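Ribosomal RNA processing protein 6 (Trypanosoma brucei brucei, PDB 4NLC) probably trims RNA from its 3' end as a 3'-5' exoribonuclease associated with the nuclear exosome, the present chain being its catalytic core of exonuclease and HRDC domains. Local coordinates at residues H149-D154 against V167-T172; V95-H100 against V155-K160; V86-T91 against P142-V147. The protein carries 1 engineered substitution. One frame throughout, in Å; residues are numbered along the deposited sequence.

Contact 1 (H149-D154 against V167-T172); sequences HGARED and VNLFDT
Asp-171 reaches across with both carboxylate oxygens to two consecutive backbone N-H groups of the loop that leads into helix 152-162. Its OD1 takes the amide of Gly-150, N to OD1 2.8 Å, and its OD2 takes that of Ala-151, N to OD2 2.9 Å. The second bond is almost straight, 177° at the hydrogen, and the first is more bent. Both donors come from the same side, tilted 40° or more out of the carboxylate plane, and this two-pronged grip should fix the group's rotation. With CG anti to the backbone N (chi1 -170°), the carboxylate swings out from the strand to meet the loop. OD1 also accepts from Ser-173 N, which makes Asp-171 the N-cap of helix 172-178. One residue on, Thr-172 OG1 is hydrogen-bonded to His-149 ND1 at 2.8 Å, at a slant to the imidazole; OG1 is also bonded to Phe-148 O, and the far nitrogen of the ring, NE2, to the carbonyl of His-183. Packing is slighter: Ala-151 CB comes within 4.3 Å of Leu-169 CD1 and also leans on Asp-171 OD2. The contact belongs to the beta-alpha-beta unit made of strand 145-148, helix 152-162 and strand 169-171. It ties the turn into the helix to the end of the edge strand, with helices 226-238 and 249-261 packed around them.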
loop_
_atom_site.group_PDB
_atom_site.type_symbol
_atom_site.label_atom_id
_atom_site.label_comp_id
_atom_site.label_asym_id
_atom_site.label_seq_id
_atom_site.Cartn_x
_atom_site.Cartn_y
_atom_site.Cartn_z
ATOM N N HIS A 149 -2.128 11.023 5.381
ATOM C CA HIS A 149 -0.917 11.269 6.169
ATOM C C HIS A 149 0.191 10.296 5.712
ATOM O O HIS A 149 0.153 9.128 6.066
ATOM C CB HIS A 149 -1.179 11.140 7.679
ATOM C CG HIS A 149 -0.034 11.656 8.492
ATOM N ND1 HIS A 149 -0.043 12.929 9.015
ATOM C CD2 HIS A 149 1.157 11.079 8.769
ATOM C CE1 HIS A 149 1.124 13.077 9.615
ATOM N NE2 HIS A 149 1.878 11.993 9.489
ATOM N N GLY A 150 1.151 10.788 4.928
ATOM C CA GLY A 150 2.233 9.960 4.415
ATOM C C GLY A 150 1.681 8.995 3.395
ATOM O O GLY A 150 1.561 7.789 3.672
ATOM N N ALA A 151 1.304 9.556 2.227
ATOM C CA ALA A 151 0.583 8.885 1.140
ATOM C C ALA A 151 1.421 8.161 0.064
ATOM O O ALA A 151 0.831 7.681 -0.896
ATOM C CB ALA A 151 -0.324 9.905 0.462
ATOM N N ARG A 152 2.758 8.105 0.174
ATOM C CA ARG A 152 3.600 7.475 -0.877
ATOM C C ARG A 152 3.091 6.076 -1.308
ATOM O O ARG A 152 2.824 5.873 -2.493
ATOM C CB ARG A 152 5.086 7.446 -0.460
ATOM C CG ARG A 152 6.047 6.882 -1.527
ATOM C CD ARG A 152 6.999 7.928 -2.101
ATOM N NE ARG A 152 7.864 8.524 -1.078
ATOM C CZ ARG A 152 8.344 9.766 -1.118
ATOM N NH1 ARG A 152 8.054 10.565 -2.139
ATOM N NH2 ARG A 152 9.114 10.218 -0.138
ATOM N N GLU A 153 2.901 5.147 -0.347
ATOM C CA GLU A 153 2.399 3.794 -0.619
ATOM C C GLU A 153 0.923 3.791 -1.022
ATOM O O GLU A 153 0.542 3.096 -1.970
ATOM C CB GLU A 153 2.685 2.847 0.556
ATOM C CG GLU A 153 4.182 2.642 0.788
ATOM C CD GLU A 153 4.711 1.220 0.862
ATOM O OE1 GLU A 153 5.098 0.790 1.973
ATOM O OE2 GLU A 153 4.812 0.563 -0.202
ATOM N N ASP A 154 0.106 4.624 -0.345
ATOM C CA ASP A 154 -1.328 4.736 -0.599
ATOM C C ASP A 154 -1.645 5.053 -2.035
ATOM O O ASP A 154 -2.525 4.416 -2.626
ATOM C CB ASP A 154 -1.972 5.771 0.332
ATOM C CG ASP A 154 -2.048 5.326 1.774
ATOM O OD1 ASP A 154 -1.448 4.293 2.108
ATOM O OD2 ASP A 154 -2.766 5.973 2.550
ATOM N N VAL A 167 -7.017 13.626 -7.277
ATOM C CA VAL A 167 -6.996 14.979 -7.799
ATOM C C VAL A 167 -7.158 15.849 -6.534
ATOM O O VAL A 167 -8.148 15.731 -5.816
ATOM C CB VAL A 167 -8.121 15.217 -8.852
ATOM C CG1 VAL A 167 -8.238 16.696 -9.218
ATOM C CG2 VAL A 167 -7.893 14.372 -10.107
ATOM N N ASN A 168 -6.151 16.657 -6.241
ATOM C CA ASN A 168 -6.060 17.525 -5.068
ATOM C C ASN A 168 -5.845 16.745 -3.767
ATOM O O ASN A 168 -6.630 16.794 -2.808
ATOM C CB ASN A 168 -7.193 18.534 -4.966
ATOM C CG ASN A 168 -6.881 19.768 -5.768
ATOM O OD1 ASN A 168 -5.712 20.149 -5.962
ATOM N ND2 ASN A 168 -7.906 20.410 -6.267
ATOM N N LEU A 169 -4.708 16.065 -3.754
ATOM C CA LEU A 169 -4.203 15.377 -2.607
ATOM C C LEU A 169 -3.543 16.423 -1.717
ATOM O O LEU A 169 -2.895 17.356 -2.214
ATOM C CB LEU A 169 -3.121 14.337 -3.046
ATOM C CG LEU A 169 -2.269 13.678 -1.922
ATOM C CD1 LEU A 169 -3.098 12.734 -1.092
ATOM C CD2 LEU A 169 -1.071 12.936 -2.496
ATOM N N PHE A 170 -3.733 16.277 -0.404
ATOM C CA PHE A 170 -2.993 17.050 0.586
ATOM C C PHE A 170 -2.389 16.029 1.549
ATOM O O PHE A 170 -3.116 15.246 2.154
ATOM C CB PHE A 170 -3.809 18.136 1.304
ATOM C CG PHE A 170 -2.931 19.034 2.157
ATOM C CD1 PHE A 170 -2.595 18.678 3.460
ATOM C CD2 PHE A 170 -2.434 20.236 1.653
ATOM C CE1 PHE A 170 -1.805 19.521 4.251
ATOM C CE2 PHE A 170 -1.656 21.080 2.450
ATOM C CZ PHE A 170 -1.329 20.705 3.736
ATOM N N ASP A 171 -1.059 16.012 1.644
ATOM C CA ASP A 171 -0.347 15.072 2.498
ATOM C C ASP A 171 0.154 15.802 3.749
ATOM O O ASP A 171 1.041 16.654 3.656
ATOM C CB ASP A 171 0.792 14.397 1.714
ATOM C CG ASP A 171 1.463 13.226 2.432
ATOM O OD1 ASP A 171 1.611 13.288 3.680
ATOM O OD2 ASP A 171 1.918 12.304 1.747
ATOM N N THR A 172 -0.432 15.473 4.912
ATOM C CA THR A 172 -0.108 16.113 6.192
ATOM C C THR A 172 1.326 15.779 6.683
ATOM O O THR A 172 1.895 16.544 7.469
ATOM C CB THR A 172 -1.187 15.829 7.259
ATOM O OG1 THR A 172 -1.513 14.449 7.253
ATOM C CG2 THR A 172 -2.438 16.642 7.045
#

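Contact 2 (V95-H100 against V155-K160); sequences VDLEHH and VRWLQK
Leu-97 and His-99 meet Trp-157, Leu-158 and Lys-160 where helix 152-162 lies across one face of the central sheet of the exonuclease domain, and the heart of this helix-on-sheet packing is an aromatic stack. The short axes pass 9.9 Å apart, at 69° between their directions. His-99 and Trp-157 form an offset stack: the imidazole and the five-membered ring of the indole have centroids 3.8 Å apart and planes only 7° from parallel. His-99 CD2 sits over the indole, and the CB of the same histidine makes a CH-pi contact, 3.6 Å from the centroid of the six-membered ring of Trp-157. CG of His-99 is anti to the backbone N, which carries the imidazole out from the strand along the indole face. Leu-97 takes another side of the tryptophan, its CD1 in the ring plane at the edge, 3.8 Å from Trp-157 CE3; that methyl also touches Leu-158 CG. Lys-160, its chain bent at chi3, brings NZ to 2.8 Å from His-99 NE2, and NZ has a second partner in the carbonyl of Gln-106. On the other side of the strand Asp-96 and Glu-98 point away from the helix and lie close to Asp-222, Asp-96 also to Asp-154, consistent with the acidic metal site of DEDD exonucleases. NE2 accepts from the lysine only 10° out of the imidazole plane; the indole covers one face of the ring, while this bond at the edge should limit its rotation.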
loop_
_atom_site.group_PDB
_atom_site.type_symbol
_atom_site.label_atom_id
_atom_site.label_comp_id
_atom_site.label_asym_id
_atom_site.label_seq_id
_atom_site.Cartn_x
_atom_site.Cartn_y
_atom_site.Cartn_z
ATOM N N VAL A 95 -8.402 10.356 4.412
ATOM C CA VAL A 95 -8.332 8.994 3.923
ATOM C C VAL A 95 -7.055 8.296 4.422
ATOM O O VAL A 95 -5.992 8.917 4.544
ATOM C CB VAL A 95 -8.457 8.921 2.361
ATOM C CG1 VAL A 95 -8.611 7.469 1.873
ATOM C CG2 VAL A 95 -9.604 9.793 1.817
ATOM N N ASP A 96 -7.172 6.990 4.684
ATOM C CA ASP A 96 -6.079 6.082 5.006
ATOM C C ASP A 96 -6.424 4.668 4.491
ATOM O O ASP A 96 -7.574 4.379 4.154
ATOM C CB ASP A 96 -5.701 6.094 6.501
ATOM C CG ASP A 96 -4.346 5.449 6.822
ATOM O OD1 ASP A 96 -3.478 5.377 5.904
ATOM O OD2 ASP A 96 -4.150 5.029 7.990
ATOM N N LEU A 97 -5.422 3.808 4.390
ATOM C CA LEU A 97 -5.613 2.451 3.898
ATOM C C LEU A 97 -4.871 1.478 4.792
ATOM O O LEU A 97 -3.820 1.831 5.331
ATOM C CB LEU A 97 -5.006 2.324 2.474
ATOM C CG LEU A 97 -5.510 3.182 1.304
ATOM C CD1 LEU A 97 -4.688 2.906 0.050
ATOM C CD2 LEU A 97 -6.935 2.876 0.962
ATOM N N GLU A 98 -5.372 0.234 4.900
ATOM C CA GLU A 98 -4.629 -0.865 5.541
ATOM C C GLU A 98 -4.296 -1.855 4.411
ATOM O O GLU A 98 -5.031 -1.938 3.414
ATOM C CB GLU A 98 -5.357 -1.505 6.725
ATOM C CG GLU A 98 -5.714 -0.525 7.837
ATOM C CD GLU A 98 -4.573 0.212 8.517
ATOM O OE1 GLU A 98 -3.420 -0.272 8.459
ATOM O OE2 GLU A 98 -4.838 1.272 9.126
ATOM N N HIS A 99 -3.171 -2.538 4.514
ATOM C CA HIS A 99 -2.645 -3.368 3.416
ATOM C C HIS A 99 -2.086 -4.728 3.894
ATOM O O HIS A 99 -1.843 -4.916 5.087
ATOM C CB HIS A 99 -1.537 -2.516 2.729
ATOM C CG HIS A 99 -0.930 -3.052 1.469
ATOM N ND1 HIS A 99 0.270 -3.735 1.488
ATOM C CD2 HIS A 99 -1.304 -2.867 0.182
ATOM C CE1 HIS A 99 0.551 -4.015 0.223
ATOM N NE2 HIS A 99 -0.372 -3.527 -0.597
ATOM N N HIS A 100 -1.913 -5.676 2.963
ATOM C CA HIS A 100 -1.339 -6.986 3.245
ATOM C C HIS A 100 -0.244 -7.296 2.219
ATOM O O HIS A 100 -0.477 -7.198 1.023
ATOM C CB HIS A 100 -2.408 -8.111 3.269
ATOM C CG HIS A 100 -1.803 -9.451 3.605
ATOM N ND1 HIS A 100 -1.463 -9.784 4.913
ATOM C CD2 HIS A 100 -1.387 -10.443 2.783
ATOM C CE1 HIS A 100 -0.903 -10.984 4.847
ATOM N NE2 HIS A 100 -0.837 -11.422 3.588
ATOM N N VAL A 155 -0.921 6.029 -2.593
ATOM C CA VAL A 155 -1.076 6.502 -3.973
ATOM C C VAL A 155 -0.889 5.311 -4.923
ATOM O O VAL A 155 -1.644 5.145 -5.870
ATOM C CB VAL A 155 -0.061 7.677 -4.255
ATOM C CG1 VAL A 155 0.170 7.908 -5.751
ATOM C CG2 VAL A 155 -0.510 8.964 -3.566
ATOM N N ARG A 156 0.119 4.498 -4.648
ATOM C CA ARG A 156 0.472 3.320 -5.435
ATOM C C ARG A 156 -0.587 2.217 -5.273
ATOM O O ARG A 156 -1.060 1.666 -6.252
ATOM C CB ARG A 156 1.882 2.840 -5.024
ATOM C CG ARG A 156 2.971 3.683 -5.677
ATOM C CD ARG A 156 4.334 3.440 -5.042
ATOM N NE ARG A 156 5.161 4.648 -5.106
ATOM C CZ ARG A 156 6.036 4.912 -6.071
ATOM N NH1 ARG A 156 6.217 4.053 -7.068
ATOM N NH2 ARG A 156 6.743 6.032 -6.042
ATOM N N TRP A 157 -0.950 1.906 -4.046
ATOM C CA TRP A 157 -1.946 0.895 -3.691
ATOM C C TRP A 157 -3.264 1.110 -4.404
ATOM O O TRP A 157 -3.773 0.167 -5.023
ATOM C CB TRP A 157 -2.151 0.872 -2.169
ATOM C CG TRP A 157 -0.932 0.427 -1.400
ATOM C CD1 TRP A 157 0.164 -0.225 -1.897
ATOM C CD2 TRP A 157 -0.704 0.581 0.010
ATOM N NE1 TRP A 157 1.054 -0.498 -0.880
ATOM C CE2 TRP A 157 0.538 -0.029 0.304
ATOM C CE3 TRP A 157 -1.456 1.126 1.066
ATOM C CZ2 TRP A 157 1.058 -0.092 1.609
ATOM C CZ3 TRP A 157 -0.932 1.081 2.358
ATOM C CH2 TRP A 157 0.307 0.469 2.619
ATOM N N LEU A 158 -3.794 2.375 -4.364
ATOM C CA LEU A 158 -5.060 2.770 -4.987
ATOM C C LEU A 158 -5.062 2.431 -6.467
ATOM O O LEU A 158 -6.071 1.996 -7.002
ATOM C CB LEU A 158 -5.322 4.288 -4.788
ATOM C CG LEU A 158 -5.815 4.768 -3.394
ATOM C CD1 LEU A 158 -5.975 6.287 -3.370
ATOM C CD2 LEU A 158 -7.136 4.179 -3.055
ATOM N N GLN A 159 -3.907 2.597 -7.116
ATOM C CA GLN A 159 -3.739 2.298 -8.528
ATOM C C GLN A 159 -3.737 0.801 -8.768
ATOM O O GLN A 159 -4.566 0.295 -9.512
ATOM C CB GLN A 159 -2.467 2.958 -9.094
ATOM C CG GLN A 159 -2.489 4.477 -8.998
ATOM C CD GLN A 159 -1.205 5.095 -9.483
ATOM O OE1 GLN A 159 -0.489 4.532 -10.319
ATOM N NE2 GLN A 159 -0.916 6.299 -9.012
ATOM N N LYS A 160 -2.807 0.101 -8.143
ATOM C CA LYS A 160 -2.645 -1.347 -8.258
ATOM C C LYS A 160 -3.959 -2.095 -8.084
ATOM O O LYS A 160 -4.308 -2.942 -8.910
ATOM C CB LYS A 160 -1.618 -1.818 -7.196
ATOM C CG LYS A 160 -1.572 -3.336 -6.916
ATOM C CD LYS A 160 -0.576 -3.687 -5.772
ATOM C CE LYS A 160 -1.001 -3.271 -4.346
ATOM N NZ LYS A 160 0.116 -3.432 -3.363
#

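Contact 3 (V86-T91 against P142-V147); sequences VLLNET and PNIVKV
Ile-144 brings the end of its side chain up against the type I beta turn from Leu-87 to Glu-90, and what it meets there is mostly backbone oxygen. CG1 is anti to its own carbonyl carbon (chi1 -56°) and the chain runs on extended, so that CD1 ends against the carbonyl oxygen of Leu-87, 3.4 Å from CD1 to Leu-87 O. That carbonyl also accepts the turn's closing bond from Glu-90 N. CG1 of Ile-144 lies 3.2 Å from Glu-90 O. Leu-88 points away from 142-147 at its CB, yet its CD2 still comes within 4.4 Å of Ile-144 CD1, a loose apolar touch; Leu-88 also rests on Val-138 of helix 136-140. Beside the isoleucine the backbones are joined directly. Val-145 N donates to Thr-91 O over 2.8 Å, nearly straight at the hydrogen (173°), but the donor stands 42° out of the carbonyl plane. The same oxygen receives a CA-H contact from Ile-144, and a water bridges it to Asn-143 O by donating to both. Lys-146 turns back to give its NZ to Ile-144 O, 2.8 Å away, and NZ is held further by the carbonyls of Val-138 and Val-167. Thr-91 O is therefore gripped by a peptide N-H and a water, where the chain enters strand 92-100 beside the start of the parallel strand 145-148. Across this junction the strong bonds are made by main chain and water, while the isoleucine lies against the turn's carbonyl oxygens in close C...O contacts that are not hydrogen bonds.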
loop_
_atom_site.group_PDB
_atom_site.type_symbol
_atom_site.label_atom_id
_atom_site.label_comp_id
_atom_site.label_asym_id
_atom_site.label_seq_id
_atom_site.Cartn_x
_atom_site.Cartn_y
_atom_site.Cartn_z
ATOM N N VAL A 86 -22.432 10.771 0.004
ATOM C CA VAL A 86 -22.189 11.542 1.230
ATOM C C VAL A 86 -20.869 12.348 1.012
ATOM O O VAL A 86 -20.848 13.559 1.205
ATOM C CB VAL A 86 -22.095 10.625 2.495
ATOM C CG1 VAL A 86 -21.382 11.324 3.649
ATOM C CG2 VAL A 86 -23.473 10.134 2.929
ATOM N N LEU A 87 -19.802 11.664 0.568
ATOM C CA LEU A 87 -18.508 12.273 0.324
ATOM C C LEU A 87 -18.545 13.419 -0.692
ATOM O O LEU A 87 -17.760 14.368 -0.562
ATOM C CB LEU A 87 -17.485 11.220 -0.073
ATOM C CG LEU A 87 -17.192 10.066 0.903
ATOM C CD1 LEU A 87 -16.074 9.223 0.370
ATOM C CD2 LEU A 87 -16.867 10.555 2.334
ATOM N N LEU A 88 -19.482 13.349 -1.676
ATOM C CA LEU A 88 -19.664 14.372 -2.709
ATOM C C LEU A 88 -20.191 15.706 -2.160
ATOM O O LEU A 88 -20.113 16.696 -2.869
ATOM C CB LEU A 88 -20.525 13.889 -3.893
ATOM C CG LEU A 88 -19.937 12.788 -4.820
ATOM C CD1 LEU A 88 -21.037 12.194 -5.737
ATOM C CD2 LEU A 88 -18.742 13.274 -5.648
ATOM N N ASN A 89 -20.714 15.746 -0.918
ATOM C CA ASN A 89 -21.195 16.981 -0.283
ATOM C C ASN A 89 -20.142 17.622 0.658
ATOM O O ASN A 89 -20.445 18.609 1.342
ATOM C CB ASN A 89 -22.506 16.735 0.468
ATOM C CG ASN A 89 -23.724 16.708 -0.412
ATOM O OD1 ASN A 89 -23.871 17.496 -1.354
ATOM N ND2 ASN A 89 -24.644 15.813 -0.100
ATOM N N GLU A 90 -18.911 17.058 0.693
ATOM C CA GLU A 90 -17.802 17.550 1.526
ATOM C C GLU A 90 -16.776 18.322 0.692
ATOM O O GLU A 90 -16.658 18.097 -0.509
ATOM C CB GLU A 90 -17.112 16.375 2.246
ATOM C CG GLU A 90 -18.054 15.457 3.021
ATOM C CD GLU A 90 -18.796 16.069 4.200
ATOM O OE1 GLU A 90 -19.907 15.584 4.508
ATOM O OE2 GLU A 90 -18.274 17.022 4.822
ATOM N N THR A 91 -16.052 19.240 1.316
ATOM C CA THR A 91 -14.995 20.016 0.639
ATOM C C THR A 91 -13.606 19.441 0.981
ATOM O O THR A 91 -12.612 19.777 0.336
ATOM C CB THR A 91 -15.114 21.514 0.967
ATOM O OG1 THR A 91 -15.116 21.677 2.383
ATOM C CG2 THR A 91 -16.363 22.152 0.353
ATOM N N PRO A 142 -11.999 17.834 -8.168
ATOM C CA PRO A 142 -11.041 18.857 -7.743
ATOM C C PRO A 142 -11.490 19.742 -6.580
ATOM O O PRO A 142 -10.648 20.341 -5.926
ATOM C CB PRO A 142 -10.816 19.682 -9.018
ATOM C CG PRO A 142 -12.024 19.479 -9.824
ATOM C CD PRO A 142 -12.499 18.099 -9.536
ATOM N N ASN A 143 -12.802 19.862 -6.336
ATOM C CA ASN A 143 -13.283 20.726 -5.249
ATOM C C ASN A 143 -13.305 20.016 -3.898
ATOM O O ASN A 143 -13.693 20.605 -2.899
ATOM C CB ASN A 143 -14.632 21.350 -5.592
ATOM C CG ASN A 143 -14.967 22.543 -4.728
ATOM O OD1 ASN A 143 -14.174 23.485 -4.586
ATOM N ND2 ASN A 143 -16.125 22.500 -4.078
ATOM N N ILE A 144 -12.893 18.757 -3.868
ATOM C CA ILE A 144 -12.837 17.992 -2.631
ATOM C C ILE A 144 -11.395 17.728 -2.374
ATOM O O ILE A 144 -10.746 17.065 -3.193
ATOM C CB ILE A 144 -13.661 16.652 -2.660
ATOM C CG1 ILE A 144 -15.154 16.904 -3.035
ATOM C CG2 ILE A 144 -13.513 15.862 -1.313
ATOM C CD1 ILE A 144 -16.040 15.655 -3.183
ATOM N N VAL A 145 -10.872 18.231 -1.237
ATOM C CA VAL A 145 -9.479 17.928 -0.865
ATOM C C VAL A 145 -9.452 16.550 -0.184
ATOM O O VAL A 145 -10.242 16.303 0.741
ATOM C CB VAL A 145 -8.831 19.040 0.005
ATOM C CG1 VAL A 145 -7.482 18.585 0.587
ATOM C CG2 VAL A 145 -8.650 20.314 -0.802
ATOM N N LYS A 146 -8.545 15.652 -0.636
ATOM C CA LYS A 146 -8.348 14.336 -0.011
ATOM C C LYS A 146 -7.084 14.438 0.823
ATOM O O LYS A 146 -5.987 14.574 0.286
ATOM C CB LYS A 146 -8.195 13.214 -1.048
ATOM C CG LYS A 146 -9.509 12.621 -1.626
ATOM C CD LYS A 146 -10.342 13.584 -2.473
ATOM C CE LYS A 146 -9.632 14.004 -3.748
ATOM N NZ LYS A 146 -10.522 14.748 -4.684
ATOM N N VAL A 147 -7.252 14.432 2.130
ATOM C CA VAL A 147 -6.176 14.514 3.107
ATOM C C VAL A 147 -5.686 13.087 3.473
ATOM O O VAL A 147 -6.452 12.256 3.975
ATOM C CB VAL A 147 -6.624 15.291 4.384
ATOM C CG1 VAL A 147 -5.454 15.494 5.360
ATOM C CG2 VAL A 147 -7.272 16.621 4.037
HETATM O O HOH W 1 -12.444 22.249 -1.109
#

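The three contacts all serve one mixed sheet of the exonuclease domain. Contacts 1 and 2 share helix 152-162: contact 1 holds the loop entering it to edge strand 169-171, contact 2 lays its body on strand 92-100, and their centres are about 10 Å apart. Contact 3 lies farther out, its centre about 22 Å from that of the chain, where strands 92-100 and 145-148 begin. Contact 1 is buried and relies on a carboxylate gripping peptide N-H groups; contact 2, nearest the chain centre but partly buried, stacks rings; contact 3, with several exposed residues, uses main chain and water. Strand 145-148 bonds to both neighbours, Lys-146 O to Phe-170 N and Val-147 O to Val-95 N.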